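PDB 5WIX: p-47 protein from Clostridium botulinum E1 str. 'BoNT E Beluga', which is of unknown function but has a TULIP-type fold resembling bactericidal/permeability-increasing protein, consistent with a possible role in binding lipids or other apolar ligands. Local coordinates for residues 23-28 / 208-213; 178-183 / 404-409; 286-291 / 381-386; 333-338 / 356-361. All blocks are in the same frame, centred on the assembly; numbering follows the deposited sequence.

Contact 1 (23-28 / 208-213); sequences WDIVYG and LSVVTN
D24 and I25 together face the single residue L208, which makes this antiparallel pairing a classic beta bulge. It lies where strand 25-30 meets strand 203-210 in the six-stranded sheet near the middle of the molecule. The carbonyl oxygen L208 O takes two backbone protons: D24 N is 2.9 Å away, while I25 N comes from above the carbonyl plane at 3.2 Å, in a straighter bond (165°). Because L208 O accepts from both, the inserted residue of the bulge still has its N-H bonded. In return L208 N donates to I25 O at 2.9 Å.

On the tightly packed face L208 lies alongside I25, the two branched chains pointing the same way. I25 turns CG1 beside its own backbone N (chi1 -66°), and the extended end of the chain brings I25 CD1 to within 3.9 Å of V210 CG1. Branched aliphatic chains suit this buried face, which L242 of helix 240-252 covers further. W23 lies apart from that face, with its CE3 edge by the L208 carbonyl and its indole NE1 bonded to S220 O.

D24 is buried too, but its carboxylate is weakly bonded: D24 OD2 accepts a weak bond from V210 N and has a long, weak ion pair with R214. The contact loosens at T212, which is partly exposed. T212 OG1 sits 3.4 Å from D24 OD2, but its proton goes to V210 O, 3.0 Å from T212 OG1.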
loop_
_atom_site.group_PDB
_atom_site.type_symbol
_atom_site.label_atom_id
_atom_site.label_comp_id
_atom_site.label_asym_id
_atom_site.label_seq_id
_atom_site.Cartn_x
_atom_site.Cartn_y
_atom_site.Cartn_z
ATOM N N TRP A 23 5.592 -3.040 -8.209
ATOM C CA TRP A 23 5.192 -1.689 -7.821
ATOM C C TRP A 23 5.575 -1.377 -6.376
ATOM O O TRP A 23 5.874 -2.296 -5.606
ATOM C CB TRP A 23 3.688 -1.528 -8.021
ATOM C CG TRP A 23 3.329 -1.320 -9.443
ATOM C CD1 TRP A 23 3.088 -2.276 -10.375
ATOM C CD2 TRP A 23 3.174 -0.062 -10.105
ATOM N NE1 TRP A 23 2.787 -1.695 -11.582
ATOM C CE2 TRP A 23 2.830 -0.335 -11.441
ATOM C CE3 TRP A 23 3.282 1.269 -9.692
ATOM C CZ2 TRP A 23 2.598 0.674 -12.370
ATOM C CZ3 TRP A 23 3.053 2.267 -10.616
ATOM C CH2 TRP A 23 2.713 1.965 -11.943
ATOM N N ASP A 24 5.550 -0.099 -5.993
ATOM C CA ASP A 24 6.072 0.294 -4.660
ATOM C C ASP A 24 5.038 0.318 -3.536
ATOM O O ASP A 24 5.245 -0.254 -2.460
ATOM C CB ASP A 24 6.735 1.674 -4.723
ATOM C CG ASP A 24 8.185 1.606 -5.128
ATOM O OD1 ASP A 24 8.852 0.593 -4.798
ATOM O OD2 ASP A 24 8.645 2.570 -5.780
ATOM N N ILE A 25 3.953 1.040 -3.768
ATOM C CA ILE A 25 2.823 1.038 -2.859
ATOM C C ILE A 25 1.575 0.921 -3.710
ATOM O O ILE A 25 1.429 1.642 -4.700
ATOM C CB ILE A 25 2.768 2.318 -1.999
ATOM C CG1 ILE A 25 3.958 2.387 -1.056
ATOM C CG2 ILE A 25 1.487 2.358 -1.195
ATOM C CD1 ILE A 25 3.872 3.522 -0.064
ATOM N N VAL A 26 0.692 -0.002 -3.350
ATOM C CA VAL A 26 -0.546 -0.204 -4.092
ATOM C C VAL A 26 -1.717 0.056 -3.155
ATOM O O VAL A 26 -1.728 -0.469 -2.036
ATOM C CB VAL A 26 -0.616 -1.629 -4.674
ATOM C CG1 VAL A 26 -1.890 -1.833 -5.482
ATOM C CG2 VAL A 26 0.617 -1.912 -5.516
ATOM N N TYR A 27 -2.673 0.884 -3.587
ATOM C CA TYR A 27 -3.916 1.109 -2.824
ATOM C C TYR A 27 -5.115 0.471 -3.514
ATOM O O TYR A 27 -5.124 0.360 -4.739
ATOM C CB TYR A 27 -4.184 2.599 -2.633
ATOM C CG TYR A 27 -2.969 3.365 -2.189
ATOM C CD1 TYR A 27 -2.695 3.559 -0.842
ATOM C CD2 TYR A 27 -2.097 3.879 -3.116
ATOM C CE1 TYR A 27 -1.582 4.258 -0.424
ATOM C CE2 TYR A 27 -0.986 4.570 -2.737
ATOM C CZ TYR A 27 -0.719 4.770 -1.381
ATOM O OH TYR A 27 0.412 5.475 -1.000
ATOM N N GLY A 28 -6.128 0.085 -2.738
ATOM C CA GLY A 28 -7.306 -0.559 -3.302
ATOM C C GLY A 28 -8.610 -0.365 -2.538
ATOM O O GLY A 28 -8.619 -0.242 -1.307
ATOM N N LEU A 208 1.298 2.924 -7.286
ATOM C CA LEU A 208 2.354 3.951 -7.293
ATOM C C LEU A 208 3.801 3.487 -7.118
ATOM O O LEU A 208 4.092 2.385 -6.629
ATOM C CB LEU A 208 2.099 5.008 -6.190
ATOM C CG LEU A 208 2.344 4.724 -4.693
ATOM C CD1 LEU A 208 3.798 4.630 -4.324
ATOM C CD2 LEU A 208 1.743 5.809 -3.847
ATOM N N SER A 209 4.690 4.414 -7.477
ATOM C CA SER A 209 6.103 4.386 -7.155
ATOM C C SER A 209 6.440 5.632 -6.343
ATOM O O SER A 209 6.173 6.752 -6.796
ATOM C CB SER A 209 6.949 4.337 -8.425
ATOM O OG SER A 209 6.717 3.123 -9.109
ATOM N N VAL A 210 7.071 5.475 -5.184
ATOM C CA VAL A 210 7.325 6.631 -4.320
ATOM C C VAL A 210 8.727 7.235 -4.448
ATOM O O VAL A 210 9.734 6.546 -4.283
ATOM C CB VAL A 210 7.067 6.290 -2.839
ATOM C CG1 VAL A 210 5.608 5.915 -2.628
ATOM C CG2 VAL A 210 7.985 5.163 -2.388
ATOM N N VAL A 211 8.771 8.535 -4.738
ATOM C CA VAL A 211 10.019 9.299 -4.813
ATOM C C VAL A 211 10.833 8.938 -6.052
ATOM O O VAL A 211 11.128 9.784 -6.895
ATOM C CB VAL A 211 10.887 9.086 -3.561
ATOM C CG1 VAL A 211 12.185 9.870 -3.675
ATOM C CG2 VAL A 211 10.122 9.487 -2.309
ATOM N N THR A 212 11.179 7.661 -6.143
ATOM C CA THR A 212 11.871 7.082 -7.296
ATOM C C THR A 212 11.127 7.265 -8.601
ATOM O O THR A 212 9.941 6.960 -8.717
ATOM C CB THR A 212 12.108 5.567 -7.115
ATOM O OG1 THR A 212 10.973 4.976 -6.466
ATOM C CG2 THR A 212 13.358 5.297 -6.301
ATOM N N ASN A 213 11.837 7.774 -9.589
ATOM C CA ASN A 213 11.291 7.840 -10.920
ATOM C C ASN A 213 11.831 6.671 -11.735
ATOM O O ASN A 213 12.674 6.846 -12.607
ATOM C CB ASN A 213 11.624 9.187 -11.557
ATOM C CG ASN A 213 11.090 10.357 -10.743
ATOM O OD1 ASN A 213 9.948 10.784 -10.928
ATOM N ND2 ASN A 213 11.915 10.877 -9.833
#

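Contact 2 (178-183 / 404-409); sequences VTSNIV and NDIVNW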
loop_
_atom_site.group_PDB
_atom_site.type_symbol
_atom_site.label_atom_id
_atom_site.label_comp_id
_atom_site.label_asym_id
_atom_site.label_seq_id
_atom_site.Cartn_x
_atom_site.Cartn_y
_atom_site.Cartn_z
ATOM N N VAL A 178 0.085 13.948 -2.526
ATOM C CA VAL A 178 1.541 14.066 -2.550
ATOM C C VAL A 178 1.881 15.088 -1.475
ATOM O O VAL A 178 1.030 15.896 -1.104
ATOM C CB VAL A 178 2.111 14.517 -3.912
ATOM C CG1 VAL A 178 3.644 14.342 -3.930
ATOM C CG2 VAL A 178 1.456 13.750 -5.054
ATOM N N THR A 179 3.106 15.047 -0.970
ATOM C CA THR A 179 3.546 15.963 0.083
ATOM C C THR A 179 2.680 15.822 1.345
ATOM O O THR A 179 2.071 16.786 1.821
ATOM C CB THR A 179 3.552 17.444 -0.401
ATOM O OG1 THR A 179 2.209 17.915 -0.574
ATOM C CG2 THR A 179 4.313 17.576 -1.723
ATOM N N SER A 180 2.638 14.600 1.871
ATOM C CA SER A 180 2.025 14.310 3.164
ATOM C C SER A 180 3.076 14.367 4.276
ATOM O O SER A 180 4.276 14.457 4.006
ATOM C CB SER A 180 1.370 12.937 3.139
ATOM O OG SER A 180 2.356 11.933 2.966
ATOM N N ASN A 181 2.636 14.303 5.527
ATOM C CA ASN A 181 3.578 14.376 6.636
ATOM C C ASN A 181 4.498 13.159 6.679
ATOM O O ASN A 181 5.582 13.214 7.270
ATOM C CB ASN A 181 2.840 14.524 7.968
ATOM C CG ASN A 181 2.235 15.903 8.151
ATOM O OD1 ASN A 181 2.876 16.807 8.688
ATOM N ND2 ASN A 181 0.996 16.070 7.710
ATOM N N ILE A 182 4.063 12.062 6.059
ATOM C CA ILE A 182 4.905 10.870 5.952
ATOM C C ILE A 182 5.572 10.821 4.587
ATOM O O ILE A 182 4.948 10.467 3.591
ATOM C CB ILE A 182 4.118 9.570 6.172
ATOM C CG1 ILE A 182 3.291 9.655 7.451
ATOM C CG2 ILE A 182 5.064 8.379 6.218
ATOM C CD1 ILE A 182 2.293 8.523 7.608
ATOM N N VAL A 183 6.857 11.152 4.566
ATOM C CA VAL A 183 7.563 11.487 3.339
ATOM C C VAL A 183 7.936 10.282 2.480
ATOM O O VAL A 183 7.948 10.371 1.251
ATOM C CB VAL A 183 8.836 12.294 3.673
ATOM C CG1 VAL A 183 9.536 12.753 2.407
ATOM C CG2 VAL A 183 8.475 13.489 4.550
ATOM N N ASN A 404 -4.585 6.095 5.982
ATOM C CA ASN A 404 -5.252 7.348 5.634
ATOM C C ASN A 404 -4.338 8.454 5.074
ATOM O O ASN A 404 -4.806 9.548 4.758
ATOM C CB ASN A 404 -5.988 7.892 6.859
ATOM C CG ASN A 404 -7.291 7.164 7.131
ATOM O OD1 ASN A 404 -8.020 6.815 6.204
ATOM N ND2 ASN A 404 -7.595 6.935 8.407
ATOM N N ASP A 405 -3.049 8.169 4.927
ATOM C CA ASP A 405 -2.058 9.219 4.661
ATOM C C ASP A 405 -2.080 9.699 3.218
ATOM O O ASP A 405 -2.220 10.895 2.943
ATOM C CB ASP A 405 -0.650 8.722 5.025
ATOM C CG ASP A 405 0.396 9.833 5.016
ATOM O OD1 ASP A 405 0.371 10.684 5.931
ATOM O OD2 ASP A 405 1.261 9.836 4.116
ATOM N N ILE A 406 -1.936 8.763 2.295
ATOM C CA ILE A 406 -1.881 9.135 0.889
ATOM C C ILE A 406 -3.256 9.066 0.185
ATOM O O ILE A 406 -3.795 10.101 -0.235
ATOM C CB ILE A 406 -0.868 8.266 0.153
ATOM C CG1 ILE A 406 0.468 8.373 0.868
ATOM C CG2 ILE A 406 -0.720 8.740 -1.260
ATOM C CD1 ILE A 406 0.953 9.793 0.970
ATOM N N VAL A 407 -3.833 7.871 0.070
ATOM C CA VAL A 407 -5.113 7.759 -0.614
ATOM C C VAL A 407 -6.276 7.596 0.343
ATOM O O VAL A 407 -6.329 6.634 1.111
ATOM C CB VAL A 407 -5.147 6.585 -1.600
ATOM C CG1 VAL A 407 -6.514 6.476 -2.203
ATOM C CG2 VAL A 407 -4.117 6.772 -2.696
ATOM N N ASN A 408 -7.198 8.553 0.284
ATOM C CA ASN A 408 -8.491 8.439 0.944
ATOM C C ASN A 408 -9.544 8.233 -0.110
ATOM O O ASN A 408 -9.826 9.136 -0.898
ATOM C CB ASN A 408 -8.820 9.687 1.764
ATOM C CG ASN A 408 -7.723 10.058 2.724
ATOM O OD1 ASN A 408 -7.590 9.462 3.791
ATOM N ND2 ASN A 408 -6.926 11.049 2.350
ATOM N N TRP A 409 -10.122 7.044 -0.145
ATOM C CA TRP A 409 -11.144 6.752 -1.145
ATOM C C TRP A 409 -12.438 7.492 -0.846
ATOM O O TRP A 409 -12.955 7.433 0.276
ATOM C CB TRP A 409 -11.412 5.257 -1.220
ATOM C CG TRP A 409 -10.232 4.480 -1.642
ATOM C CD1 TRP A 409 -9.382 3.778 -0.838
ATOM C CD2 TRP A 409 -9.746 4.320 -2.979
ATOM N NE1 TRP A 409 -8.401 3.185 -1.592
ATOM C CE2 TRP A 409 -8.600 3.500 -2.907
ATOM C CE3 TRP A 409 -10.176 4.773 -4.232
ATOM C CZ2 TRP A 409 -7.876 3.132 -4.037
ATOM C CZ3 TRP A 409 -9.453 4.412 -5.351
ATOM C CH2 TRP A 409 -8.318 3.599 -5.249
#
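D405 has the most surface buried in this contact, and S180, which its carboxylate meets, comes next. D405 reaches out from just before strand 407-409 toward a loop that leads from strand 174-177, the partner of 407-409, to strand 187-195 of the six-stranded sheet. The acid therefore meets the chain where it crosses from one sheet to another. With CG anti to the backbone N (chi1 -170°), D405 is directed at that loop and splits its two oxygens between unlike neighbours. D405 OD2 lies 2.6 Å from S180 OG, a hydroxyl that also has N186 OD1 within bonding range, so one proton is offered two acceptors. A small serine suits the place, since its hydroxyl can approach the acid closely.

The isoleucines supply the apolar surroundings. D405 OD1 rests against the aliphatic end of I182, 3.3 Å from I182 CD1, the isoleucine chain crossing the carboxylate obliquely. I406 adds its CD1 methyl beside S180 OG and also meets M185, while its backbone bonds to N177.

The chemistry is mixed: the S180 hydroxyl probably stabilises the negative charge of D405, whereas the aliphatic end of I182 offers the other oxygen no polar partner.

Contact 3 (286-291 / 381-386); sequences YGIKVA and NWSLKS
I288 sends CD1 in between the two serines S383 and S386, which lie on one flank of helix 370-390. Its chi1 of -55° sets CG1 beside the backbone N, and the nearly extended chain beyond lets CD1 reach past CG1 to the serines: I288 CD1 is 3.5 Å from S383 OG and 3.8 Å from S386 CB. Serines suit these places because they are small enough to let the helix come close, and their hydroxyls have partners of their own: S383 OG bonds to V379 O one turn back, and S386 OG to W285 NE1.

V290 fills the same two positions, CG1 anti to the backbone N (chi1 -175°) and CG2 anti to the carbonyl carbon, which brings both methyls obliquely to the indole. V290 CG1 and V290 CG2 each lie 3.9 Å from W382 CD1. At the far end Y286 swings its ring round to bring Y286 OH 2.8 Å from S386 OG.

Strand 288-290 runs roughly antiparallel to the helix, at 149°, with the two axes 9.6 Å apart. P297 of the neighbouring strand 293-307 touches both I288 and S383. A long helix cradled by a curved antiparallel sheet is the hallmark of the TULIP fold.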
loop_
_atom_site.group_PDB
_atom_site.type_symbol
_atom_site.label_atom_id
_atom_site.label_comp_id
_atom_site.label_asym_id
_atom_site.label_seq_id
_atom_site.Cartn_x
_atom_site.Cartn_y
_atom_site.Cartn_z
ATOM N N TYR A 286 26.049 -1.121 23.682
ATOM C CA TYR A 286 26.073 -0.447 24.965
ATOM C C TYR A 286 26.770 -1.309 26.030
ATOM O O TYR A 286 27.001 -2.497 25.830
ATOM C CB TYR A 286 24.649 -0.078 25.390
ATOM C CG TYR A 286 23.734 -1.244 25.674
ATOM C CD1 TYR A 286 23.689 -1.821 26.935
ATOM C CD2 TYR A 286 22.893 -1.757 24.685
ATOM C CE1 TYR A 286 22.840 -2.885 27.207
ATOM C CE2 TYR A 286 22.032 -2.821 24.948
ATOM C CZ TYR A 286 22.007 -3.379 26.209
ATOM O OH TYR A 286 21.173 -4.443 26.492
ATOM N N GLY A 287 27.110 -0.708 27.165
ATOM C CA GLY A 287 27.876 -1.423 28.163
ATOM C C GLY A 287 27.107 -2.457 28.988
ATOM O O GLY A 287 26.067 -2.133 29.581
ATOM N N ILE A 288 27.650 -3.681 29.057
ATOM C CA ILE A 288 27.136 -4.777 29.898
ATOM C C ILE A 288 28.033 -5.086 31.098
ATOM O O ILE A 288 29.200 -5.408 30.904
ATOM C CB ILE A 288 27.022 -6.100 29.111
ATOM C CG1 ILE A 288 26.168 -5.926 27.857
ATOM C CG2 ILE A 288 26.456 -7.200 29.985
ATOM C CD1 ILE A 288 26.525 -6.943 26.784
ATOM N N LYS A 289 27.489 -5.045 32.315
ATOM C CA LYS A 289 28.285 -5.323 33.521
ATOM C C LYS A 289 28.285 -6.780 33.948
ATOM O O LYS A 289 27.273 -7.336 34.378
ATOM C CB LYS A 289 27.813 -4.489 34.702
ATOM C CG LYS A 289 28.595 -4.746 35.965
ATOM C CD LYS A 289 28.349 -3.625 36.971
ATOM C CE LYS A 289 28.474 -4.098 38.409
ATOM N NZ LYS A 289 27.999 -3.006 39.302
ATOM N N VAL A 290 29.458 -7.383 33.855
ATOM C CA VAL A 290 29.658 -8.767 34.236
ATOM C C VAL A 290 30.645 -8.835 35.379
ATOM O O VAL A 290 31.809 -8.453 35.213
ATOM C CB VAL A 290 30.194 -9.573 33.082
ATOM C CG1 VAL A 290 30.281 -11.045 33.469
ATOM C CG2 VAL A 290 29.324 -9.351 31.876
ATOM N N ALA A 291 30.187 -9.358 36.512
ATOM C CA ALA A 291 30.922 -9.256 37.767
ATOM C C ALA A 291 31.147 -7.786 37.991
ATOM O O ALA A 291 30.195 -7.005 37.909
ATOM C CB ALA A 291 32.239 -10.021 37.732
ATOM N N ASN A 381 28.867 -14.890 26.333
ATOM C CA ASN A 381 27.498 -15.405 26.467
ATOM C C ASN A 381 26.517 -14.347 26.954
ATOM O O ASN A 381 25.333 -14.405 26.655
ATOM C CB ASN A 381 27.461 -16.610 27.415
ATOM C CG ASN A 381 28.071 -17.865 26.797
ATOM O OD1 ASN A 381 28.115 -18.014 25.574
ATOM N ND2 ASN A 381 28.542 -18.778 27.647
ATOM N N TRP A 382 27.004 -13.366 27.694
ATOM C CA TRP A 382 26.127 -12.287 28.146
ATOM C C TRP A 382 25.812 -11.323 27.009
ATOM O O TRP A 382 24.715 -10.750 26.937
ATOM C CB TRP A 382 26.764 -11.536 29.317
ATOM C CG TRP A 382 26.571 -12.253 30.598
ATOM C CD1 TRP A 382 27.530 -12.816 31.381
ATOM C CD2 TRP A 382 25.325 -12.514 31.232
ATOM N NE1 TRP A 382 26.957 -13.411 32.475
ATOM C CE2 TRP A 382 25.599 -13.238 32.404
ATOM C CE3 TRP A 382 24.001 -12.199 30.924
ATOM C CZ2 TRP A 382 24.596 -13.654 33.270
ATOM C CZ3 TRP A 382 23.006 -12.610 31.785
ATOM C CH2 TRP A 382 23.309 -13.330 32.946
ATOM N N SER A 383 26.796 -11.153 26.128
ATOM C CA SER A 383 26.692 -10.205 25.034
ATOM C C SER A 383 25.732 -10.733 23.992
ATOM O O SER A 383 24.896 -9.989 23.478
ATOM C CB SER A 383 28.069 -9.938 24.421
ATOM O OG SER A 383 28.864 -9.120 25.280
ATOM N N LEU A 384 25.849 -12.027 23.700
ATOM C CA LEU A 384 24.981 -12.671 22.717
ATOM C C LEU A 384 23.516 -12.518 23.131
ATOM O O LEU A 384 22.645 -12.181 22.307
ATOM C CB LEU A 384 25.355 -14.144 22.557
ATOM C CG LEU A 384 26.644 -14.398 21.763
ATOM C CD1 LEU A 384 26.991 -15.888 21.669
ATOM C CD2 LEU A 384 26.527 -13.788 20.367
ATOM N N LYS A 385 23.256 -12.735 24.416
ATOM C CA LYS A 385 21.914 -12.550 24.939
ATOM C C LYS A 385 21.471 -11.127 24.671
ATOM O O LYS A 385 20.393 -10.908 24.125
ATOM C CB LYS A 385 21.862 -12.902 26.432
ATOM C CG LYS A 385 22.144 -14.400 26.664
ATOM C CD LYS A 385 22.028 -14.839 28.128
ATOM C CE LYS A 385 22.220 -16.361 28.269
ATOM N NZ LYS A 385 22.102 -16.821 29.690
ATOM N N SER A 386 22.332 -10.174 24.995
ATOM C CA SER A 386 22.011 -8.774 24.782
ATOM C C SER A 386 21.552 -8.526 23.356
ATOM O O SER A 386 20.585 -7.807 23.149
ATOM C CB SER A 386 23.212 -7.880 25.097
ATOM O OG SER A 386 22.764 -6.635 25.625
#

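Contact 4 (333-338 / 356-361); sequences NMECIT and TPIMEC
N333 O accepts the backbone proton of E360 N at 2.9 Å in an almost straight bond (170°), and N333 N donates back to E360 O. This hydrogen-bonded pair belongs to the antiparallel beta hairpin formed by strands 328-343 and 348-363. The next such pair is E335 with I358, where E335 N reaches I358 O at 3.0 Å. The same oxygen, I358 O, also lies 3.2 Å from M334 CA, in a CA-H...O contact. I358 N completes the pair with a longer bond to E335 O.

Between these pairs M334 and M359 form a non-hydrogen-bonded pair with side chains alongside each other, M334 SD lying 4.0 Å from M359 CG. Both point to the face that helix 370-390 covers, M334 meeting F387 and M359 meeting R388. Methionine suits such a place because its unbranched, flexible chain can bend to follow the helix. M334 leaves CG anti to the backbone N (chi1 -172°) and bends only at its end.

The regular pairing is interrupted at P357, where the chain turns a corner, and resumes beyond it where I337 bonds to Y354 and S355. Proline has no N-H to give. The extended E335 side chain lies across its ring at about a right angle. One residue back, T356 CG2 meets C336 SG at 3.7 Å.

On the opposite face from the methionines, I358 CB packs against E335 CB at 3.7 Å. The hairpin is therefore two-faced: flexible apolar chains turn to the helix, and behind them lies a mixed face where N333, E335 and E360 stand among I337 and I358, partly open to solvent.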
loop_
_atom_site.group_PDB
_atom_site.type_symbol
_atom_site.label_atom_id
_atom_site.label_comp_id
_atom_site.label_asym_id
_atom_site.label_seq_id
_atom_site.Cartn_x
_atom_site.Cartn_y
_atom_site.Cartn_z
ATOM N N ASN A 333 29.321 -15.047 17.391
ATOM C CA ASN A 333 28.483 -15.318 16.210
ATOM C C ASN A 333 27.052 -15.712 16.581
ATOM O O ASN A 333 26.850 -16.642 17.363
ATOM C CB ASN A 333 29.086 -16.431 15.351
ATOM C CG ASN A 333 30.407 -16.040 14.710
ATOM O OD1 ASN A 333 30.471 -15.784 13.503
ATOM N ND2 ASN A 333 31.479 -16.011 15.511
ATOM N N MET A 334 26.063 -15.027 16.011
ATOM C CA MET A 334 24.661 -15.406 16.219
ATOM C C MET A 334 23.848 -15.522 14.926
ATOM O O MET A 334 24.029 -14.739 13.996
ATOM C CB MET A 334 23.969 -14.406 17.148
ATOM C CG MET A 334 22.579 -14.820 17.562
ATOM S SD MET A 334 21.926 -13.843 18.928
ATOM C CE MET A 334 21.721 -12.307 18.053
ATOM N N GLU A 335 22.967 -16.517 14.869
ATOM C CA GLU A 335 21.851 -16.506 13.916
ATOM C C GLU A 335 20.553 -16.606 14.705
ATOM O O GLU A 335 20.411 -17.473 15.572
ATOM C CB GLU A 335 21.933 -17.637 12.896
ATOM C CG GLU A 335 20.798 -17.568 11.854
ATOM C CD GLU A 335 20.737 -18.763 10.901
ATOM O OE1 GLU A 335 20.669 -18.550 9.669
ATOM O OE2 GLU A 335 20.731 -19.916 11.379
ATOM N N CYS A 336 19.607 -15.719 14.410
ATOM C CA CYS A 336 18.409 -15.601 15.241
ATOM C C CYS A 336 17.181 -15.173 14.452
ATOM O O CYS A 336 17.093 -14.032 13.970
ATOM C CB CYS A 336 18.649 -14.609 16.383
ATOM S SG CYS A 336 17.209 -14.338 17.442
ATOM N N ILE A 337 16.232 -16.100 14.353
ATOM C CA ILE A 337 14.969 -15.899 13.659
ATOM C C ILE A 337 13.931 -15.192 14.537
ATOM O O ILE A 337 13.608 -15.667 15.630
ATOM C CB ILE A 337 14.408 -17.230 13.221
ATOM C CG1 ILE A 337 15.518 -18.099 12.621
ATOM C CG2 ILE A 337 13.235 -17.020 12.273
ATOM C CD1 ILE A 337 16.093 -17.555 11.350
ATOM N N THR A 338 13.412 -14.058 14.073
ATOM C CA THR A 338 12.308 -13.409 14.769
ATOM C C THR A 338 11.075 -13.440 13.883
ATOM O O THR A 338 11.201 -13.617 12.670
ATOM C CB THR A 338 12.626 -11.971 15.142
ATOM O OG1 THR A 338 12.957 -11.245 13.954
ATOM C CG2 THR A 338 13.801 -11.940 16.059
ATOM N N THR A 356 16.833 -19.621 18.068
ATOM C CA THR A 356 18.208 -19.179 18.048
ATOM C C THR A 356 19.046 -20.347 17.588
ATOM O O THR A 356 19.625 -21.074 18.402
ATOM C CB THR A 356 18.664 -18.653 19.411
ATOM O OG1 THR A 356 18.029 -19.404 20.452
ATOM C CG2 THR A 356 18.242 -17.225 19.537
ATOM N N PRO A 357 19.089 -20.545 16.263
ATOM C CA PRO A 357 19.824 -21.693 15.724
ATOM C C PRO A 357 21.339 -21.554 15.879
ATOM O O PRO A 357 22.037 -22.555 15.751
ATOM C CB PRO A 357 19.401 -21.730 14.243
ATOM C CG PRO A 357 18.816 -20.410 13.938
ATOM C CD PRO A 357 18.323 -19.820 15.231
ATOM N N ILE A 358 21.836 -20.356 16.175
ATOM C CA ILE A 358 23.267 -20.160 16.431
ATOM C C ILE A 358 23.540 -19.155 17.545
ATOM O O ILE A 358 23.153 -17.990 17.448
ATOM C CB ILE A 358 24.018 -19.667 15.169
ATOM C CG1 ILE A 358 24.128 -20.778 14.115
ATOM C CG2 ILE A 358 25.401 -19.157 15.540
ATOM C CD1 ILE A 358 24.739 -20.310 12.793
ATOM N N MET A 359 24.199 -19.608 18.607
ATOM C CA MET A 359 24.774 -18.693 19.591
ATOM C C MET A 359 26.143 -19.202 20.013
ATOM O O MET A 359 26.285 -19.891 21.021
ATOM C CB MET A 359 23.863 -18.518 20.804
ATOM C CG MET A 359 23.143 -17.189 20.781
ATOM S SD MET A 359 22.350 -16.787 22.342
ATOM C CE MET A 359 21.592 -18.361 22.763
ATOM N N GLU A 360 27.146 -18.841 19.221
ATOM C CA GLU A 360 28.476 -19.408 19.344
ATOM C C GLU A 360 29.464 -18.421 19.951
ATOM O O GLU A 360 29.861 -17.439 19.315
ATOM C CB GLU A 360 28.963 -19.864 17.974
ATOM C CG GLU A 360 30.101 -20.848 18.013
ATOM C CD GLU A 360 30.709 -21.073 16.642
ATOM O OE1 GLU A 360 29.944 -21.118 15.644
ATOM O OE2 GLU A 360 31.954 -21.189 16.565
ATOM N N CYS A 361 29.858 -18.699 21.188
ATOM C CA CYS A 361 30.828 -17.882 21.912
ATOM C C CYS A 361 32.156 -18.618 22.059
ATOM O O CYS A 361 32.244 -19.615 22.787
ATOM C CB CYS A 361 30.271 -17.519 23.280
ATOM S SG CYS A 361 31.451 -16.744 24.373
#

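From the N terminus, residues 23-28 wait for 208-213 before contact 1 closes the first long loop, tying two neighbouring strands of the central sheet. Contact 2 opens within that loop at 178-183 and closes only at 404-409, so the two cross; they also touch, Y27 packing on I406 and V407, which joins the central sheet to the neighbouring ten-strand sheet. Contact 3 (286-291 with 381-386) nests inside contact 2, and contact 4 (333-338 with 356-361) inside contact 3. These last two meet where L384 packs on M359, the helix against its hairpin, in a separate part of the elongated molecule, their centres 35 to 43 Å from those of contacts 1 and 2.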